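Phenylacetic acid degradation protein paaI (Escherichia coli, PDB 2FS2) hydrolyses acyl-coenzyme A thioesters in phenylacetate degradation, preferring ring-hydroxylated phenylacetyl-CoA esters, and works as a hot-dog-fold homotetramer. Local coordinates at residues B[35-40]-B[95-100]. Residues are numbered along the deposited sequence; the frame is centred on the assembly and turned at random.
Sequences AVVTMT and LTATAQ
Ala35 and Ala99, Val37 and Ala97, and Met39 and Leu95 form three successive hydrogen-bonded pairs of an antiparallel sheet, each exchanging two backbone bonds. Ala99 N reaches Ala35 O at 2.8 Å; the return bond, Ala35 N to Ala99 O, is longer at 3.2 Å. In the middle, Val37 N meets Ala97 O at 2.9 Å. Between them, the non-hydrogen-bonded pairs Val36-Thr98 and Thr38-Thr96 add CA-H...O contacts such as Val36 CA to Ala97 O, 3.2 Å. The hot-dog fold wraps such a sheet around a long central helix, here 54-70. Ala35, Val37, Leu95 and Ala99 meet that helix, and the small methyls of Ala35, on Tyr67, and Ala99, on Ala64, are consistent with close packing of helix against sheet. On this face a chi1 of -67° turns Val37 CG1 anti to the carbonyl carbon and leaves CG2 between the backbone N and that carbon, 3.9 Å from Ala97 CB, while the long chain of selenomethionine Met39 extends to Leu23 and Ile25. Val36, Thr38, Thr96 and Thr98, all partly exposed and beta-branched, which favours extended backbone, make up the other face. There Val36 straddles two threonines: CG1 presses on Thr96 CG2 at a tight 3.5 Å, and CG2 lies 3.6 Å from Thr98 OG1, Val36 and Thr98 running side by side. Replacing Val36 with an alanine would remove both branches and would probably leave the Thr96 methyl and the flank of Thr98 without this apolar neighbour. Farther along this face, Thr38 OG1 and Thr96 OG1 stand 3.8 Å apart, too far for a hydrogen bond.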
loop_
_atom_site.group_PDB
_atom_site.type_symbol
_atom_site.label_atom_id
_atom_site.label_comp_id
_atom_site.label_asym_id
_atom_site.label_seq_id
_atom_site.Cartn_x
_atom_site.Cartn_y
_atom_site.Cartn_z
ATOM N N ALA B 35 -3.758 21.068 -2.955
ATOM C CA ALA B 35 -4.270 21.722 -1.697
ATOM C C ALA B 35 -3.198 21.605 -0.611
ATOM O O ALA B 35 -2.491 20.595 -0.579
ATOM C CB ALA B 35 -5.561 20.995 -1.195
ATOM N N VAL B 36 -3.118 22.578 0.288
ATOM C CA VAL B 36 -2.151 22.659 1.371
ATOM C C VAL B 36 -2.989 23.050 2.545
ATOM O O VAL B 36 -3.819 24.021 2.453
ATOM C CB VAL B 36 -1.029 23.711 1.132
ATOM C CG1 VAL B 36 -0.082 23.837 2.332
ATOM C CG2 VAL B 36 -0.186 23.425 -0.053
ATOM N N VAL B 37 -2.887 22.295 3.632
ATOM C CA VAL B 37 -3.682 22.572 4.775
ATOM C C VAL B 37 -2.712 22.460 5.916
ATOM O O VAL B 37 -1.605 21.933 5.782
ATOM C CB VAL B 37 -4.922 21.572 4.944
ATOM C CG1 VAL B 37 -5.979 21.771 3.800
ATOM C CG2 VAL B 37 -4.411 20.028 4.960
ATOM N N THR B 38 -3.153 22.946 7.051
ATOM C CA THR B 38 -2.277 23.191 8.177
ATOM C C THR B 38 -2.989 22.878 9.506
ATOM O O THR B 38 -4.195 22.961 9.589
ATOM C CB THR B 38 -1.843 24.649 8.070
ATOM O OG1 THR B 38 -0.556 24.789 8.688
ATOM C CG2 THR B 38 -2.780 25.510 8.858
HETATM N N MSE B 39 -2.267 22.432 10.509
HETATM C CA MSE B 39 -2.882 22.087 11.784
HETATM C C MSE B 39 -1.805 22.136 12.846
HETATM O O MSE B 39 -0.677 21.754 12.601
HETATM C CB MSE B 39 -3.427 20.645 11.698
HETATM C CG MSE B 39 -3.793 20.058 13.046
HETATM SE SE MSE B 39 -4.274 18.142 12.814
HETATM C CE MSE B 39 -6.053 18.453 12.555
ATOM N N THR B 40 -2.161 22.552 14.035
ATOM C CA THR B 40 -1.228 22.524 15.152
ATOM C C THR B 40 -1.562 21.328 16.040
ATOM O O THR B 40 -2.715 21.017 16.271
ATOM C CB THR B 40 -1.309 23.898 15.856
ATOM O OG1 THR B 40 -0.854 24.911 14.898
ATOM C CG2 THR B 40 -0.343 24.011 17.105
ATOM N N LEU B 95 1.938 21.469 11.518
ATOM C CA LEU B 95 2.037 20.403 10.500
ATOM C C LEU B 95 1.314 20.881 9.228
ATOM O O LEU B 95 0.200 21.388 9.287
ATOM C CB LEU B 95 1.355 19.146 11.020
ATOM C CG LEU B 95 1.955 18.488 12.246
ATOM C CD1 LEU B 95 1.268 17.192 12.619
ATOM C CD2 LEU B 95 3.428 18.225 12.014
ATOM N N THR B 96 1.967 20.756 8.093
ATOM C CA THR B 96 1.453 21.192 6.831
ATOM C C THR B 96 1.356 19.937 5.921
ATOM O O THR B 96 2.345 19.219 5.755
ATOM C CB THR B 96 2.416 22.252 6.261
ATOM O OG1 THR B 96 2.639 23.291 7.259
ATOM C CG2 THR B 96 1.762 23.061 5.176
ATOM N N ALA B 97 0.170 19.671 5.416
ATOM C CA ALA B 97 -0.102 18.552 4.477
ATOM C C ALA B 97 -0.343 19.165 3.096
ATOM O O ALA B 97 -1.192 20.101 2.960
ATOM C CB ALA B 97 -1.331 17.680 4.949
ATOM N N THR B 98 0.450 18.741 2.115
ATOM C CA THR B 98 0.321 19.169 0.767
ATOM C C THR B 98 -0.084 17.977 -0.067
ATOM O O THR B 98 0.607 16.959 -0.055
ATOM C CB THR B 98 1.629 19.595 0.311
ATOM O OG1 THR B 98 2.035 20.784 1.046
ATOM C CG2 THR B 98 1.645 20.113 -1.133
ATOM N N ALA B 99 -1.136 18.150 -0.863
ATOM C CA ALA B 99 -1.643 17.070 -1.664
ATOM C C ALA B 99 -1.499 17.481 -3.112
ATOM O O ALA B 99 -1.827 18.591 -3.460
ATOM C CB ALA B 99 -3.075 16.875 -1.276
ATOM N N GLN B 100 -1.017 16.612 -3.994
ATOM C CA GLN B 100 -0.752 16.953 -5.383
ATOM C C GLN B 100 -1.318 15.789 -6.214
ATOM O O GLN B 100 -1.022 14.636 -5.888
ATOM C CB GLN B 100 0.714 16.710 -5.643
ATOM C CG GLN B 100 1.609 17.702 -5.420
ATOM C CD GLN B 100 3.016 17.135 -5.559
ATOM O OE1 GLN B 100 3.453 16.816 -6.665
ATOM N NE2 GLN B 100 3.684 16.983 -4.463
#